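Local atomic coordinates of lipolytic enzyme (Clostridium thermocellum, PDB entry 2VPT), a protein that deacetylates acetylated xylan, the chain being the catalytic domain, a family 3 carbohydrate esterase, of a longer cellulosomal protein. Residues Gly106-Ile111 / Pro143-Gln148. Sequence-based numbering, arbitrary orientation.
Sequences GLSNLI and PGIVQQ
Ile145 enters the surface of helix 104-117 between Leu107, Ser108 and Ile111, and every close contact between segments 106-111 and 143-148 passes through its side chain. It shows how one branched residue can join two neighbouring helices, each of its branches meeting a different partner. The branch methyl makes the tighter fit: CG2 of Ile145 rests 4.0 Å from Ile111 CD1 and equally 4.0 Å from Ser108 CA, so it touches backbone as well as side chain. The longer branch leaves beside the backbone N (chi1 -69°) and carries CD1 of Ile145 in the other direction along the partner helix, to a looser 4.2 Å from Leu107 CD2. Ile111 reaches the shared methyl with the end of its longer branch.

The axes of the two segments approach to 10.2 Å and lie 30° from parallel. The two helices belong to consecutive beta-alpha-beta crossovers in the alpha/beta sandwich of the SGNH hydrolases: helix 104-117 leads from strand 86-90 to strand 122-126, and helix 142-151 from there to strand 156-159. On the side facing the sheet, Ile111 and Val146 both pack on Val125 of the shared strand, while Leu107, buried like Ile111, touches Ile142 and Ile68.

Ser108 and Ile145, by contrast, are partly exposed, and the serine gives the isoleucine its carbon side, with Ser108 CB 4.1 Å from CG2 of Ile145. Its hydroxyl, placed opposite the backbone N (chi1 -177°), is hydrogen-bonded to NZ of Lys149, one residue beyond Gln148, which adds a polar tie between the two helices.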
loop_
_atom_site.group_PDB
_atom_site.type_symbol
_atom_site.label_atom_id
_atom_site.label_comp_id
_atom_site.label_asym_id
_atom_site.label_seq_id
_atom_site.Cartn_x
_atom_site.Cartn_y
_atom_site.Cartn_z
ATOM N N GLY A 106 24.950 7.475 4.691
ATOM C CA GLY A 106 23.670 7.225 5.335
ATOM C C GLY A 106 23.372 5.739 5.471
ATOM O O GLY A 106 22.927 5.300 6.528
ATOM N N LEU A 107 23.653 4.975 4.420
ATOM C CA LEU A 107 23.432 3.519 4.464
ATOM C C LEU A 107 24.332 2.870 5.521
ATOM O O LEU A 107 23.882 2.058 6.322
ATOM C CB LEU A 107 23.654 2.896 3.093
ATOM C CG LEU A 107 23.407 1.385 3.033
ATOM C CD1 LEU A 107 21.933 1.063 3.354
ATOM C CD2 LEU A 107 23.832 0.848 1.672
ATOM N N SER A 108 25.611 3.248 5.519
ATOM C CA SER A 108 26.570 2.710 6.472
ATOM C C SER A 108 26.115 2.989 7.891
ATOM O O SER A 108 26.136 2.115 8.752
ATOM C CB SER A 108 27.948 3.350 6.235
ATOM O OG SER A 108 28.925 2.781 7.103
ATOM N N ASN A 109 25.700 4.230 8.140
ATOM C CA ASN A 109 25.240 4.621 9.463
ATOM C C ASN A 109 23.947 3.914 9.875
ATOM O O ASN A 109 23.763 3.585 11.038
ATOM C CB ASN A 109 25.059 6.146 9.557
ATOM C CG ASN A 109 26.366 6.892 9.487
ATOM O OD1 ASN A 109 27.444 6.311 9.677
ATOM N ND2 ASN A 109 26.285 8.180 9.187
ATOM N N LEU A 110 23.044 3.715 8.914
ATOM C CA LEU A 110 21.804 2.997 9.193
ATOM C C LEU A 110 22.063 1.540 9.580
ATOM O O LEU A 110 21.436 1.038 10.496
ATOM C CB LEU A 110 20.863 3.103 7.987
ATOM C CG LEU A 110 19.558 2.295 8.080
ATOM C CD1 LEU A 110 18.758 2.680 9.321
ATOM C CD2 LEU A 110 18.740 2.541 6.826
ATOM N N ILE A 111 22.993 0.881 8.901
ATOM C CA ILE A 111 23.385 -0.485 9.264
ATOM C C ILE A 111 23.898 -0.509 10.702
ATOM O O ILE A 111 23.478 -1.325 11.510
ATOM C CB ILE A 111 24.446 -1.051 8.286
ATOM C CG1 ILE A 111 23.818 -1.271 6.892
ATOM C CG2 ILE A 111 25.071 -2.353 8.830
ATOM C CD1 ILE A 111 24.835 -1.428 5.783
ATOM N N PRO A 143 28.047 -3.127 -2.160
ATOM C CA PRO A 143 28.816 -4.308 -1.727
ATOM C C PRO A 143 30.005 -4.007 -0.809
ATOM O O PRO A 143 30.280 -4.753 0.126
ATOM C CB PRO A 143 29.298 -4.928 -3.037
ATOM C CG PRO A 143 28.546 -4.305 -4.107
ATOM C CD PRO A 143 27.904 -3.063 -3.620
ATOM N N GLY A 144 30.721 -2.913 -1.081
ATOM C CA GLY A 144 31.866 -2.551 -0.257
ATOM C C GLY A 144 31.493 -2.131 1.147
ATOM O O GLY A 144 32.185 -2.448 2.109
ATOM N N ILE A 145 30.359 -1.436 1.276
ATOM C CA ILE A 145 29.876 -1.030 2.581
ATOM C C ILE A 145 29.527 -2.274 3.401
ATOM O O ILE A 145 29.895 -2.399 4.567
ATOM C CB ILE A 145 28.628 -0.115 2.473
ATOM C CG1 ILE A 145 29.017 1.251 1.891
ATOM C CG2 ILE A 145 27.969 0.060 3.815
ATOM C CD1 ILE A 145 27.850 1.971 1.249
ATOM N N VAL A 146 28.803 -3.205 2.783
ATOM C CA VAL A 146 28.412 -4.412 3.500
ATOM C C VAL A 146 29.643 -5.234 3.887
ATOM O O VAL A 146 29.743 -5.695 5.011
ATOM C CB VAL A 146 27.421 -5.253 2.684
ATOM C CG1 VAL A 146 27.201 -6.605 3.357
ATOM C CG2 VAL A 146 26.086 -4.496 2.525
ATOM N N GLN A 147 30.587 -5.371 2.956
ATOM C CA GLN A 147 31.770 -6.203 3.207
ATOM C C GLN A 147 32.635 -5.685 4.361
ATOM O O GLN A 147 33.141 -6.475 5.151
ATOM C CB GLN A 147 32.596 -6.360 1.942
ATOM C CG GLN A 147 33.670 -7.453 2.036
ATOM C CD GLN A 147 33.079 -8.839 2.237
ATOM O OE1 GLN A 147 32.268 -9.311 1.432
ATOM N NE2 GLN A 147 33.472 -9.491 3.320
ATOM N N GLN A 148 32.775 -4.363 4.453
ATOM C CA GLN A 148 33.482 -3.687 5.559
ATOM C C GLN A 148 32.908 -4.086 6.929
ATOM O O GLN A 148 33.642 -4.395 7.861
ATOM C CB GLN A 148 33.386 -2.166 5.329
ATOM C CG GLN A 148 34.270 -1.213 6.143
ATOM C CD GLN A 148 34.335 0.188 5.501
ATOM O OE1 GLN A 148 34.011 0.361 4.318
ATOM N NE2 GLN A 148 34.765 1.182 6.273
#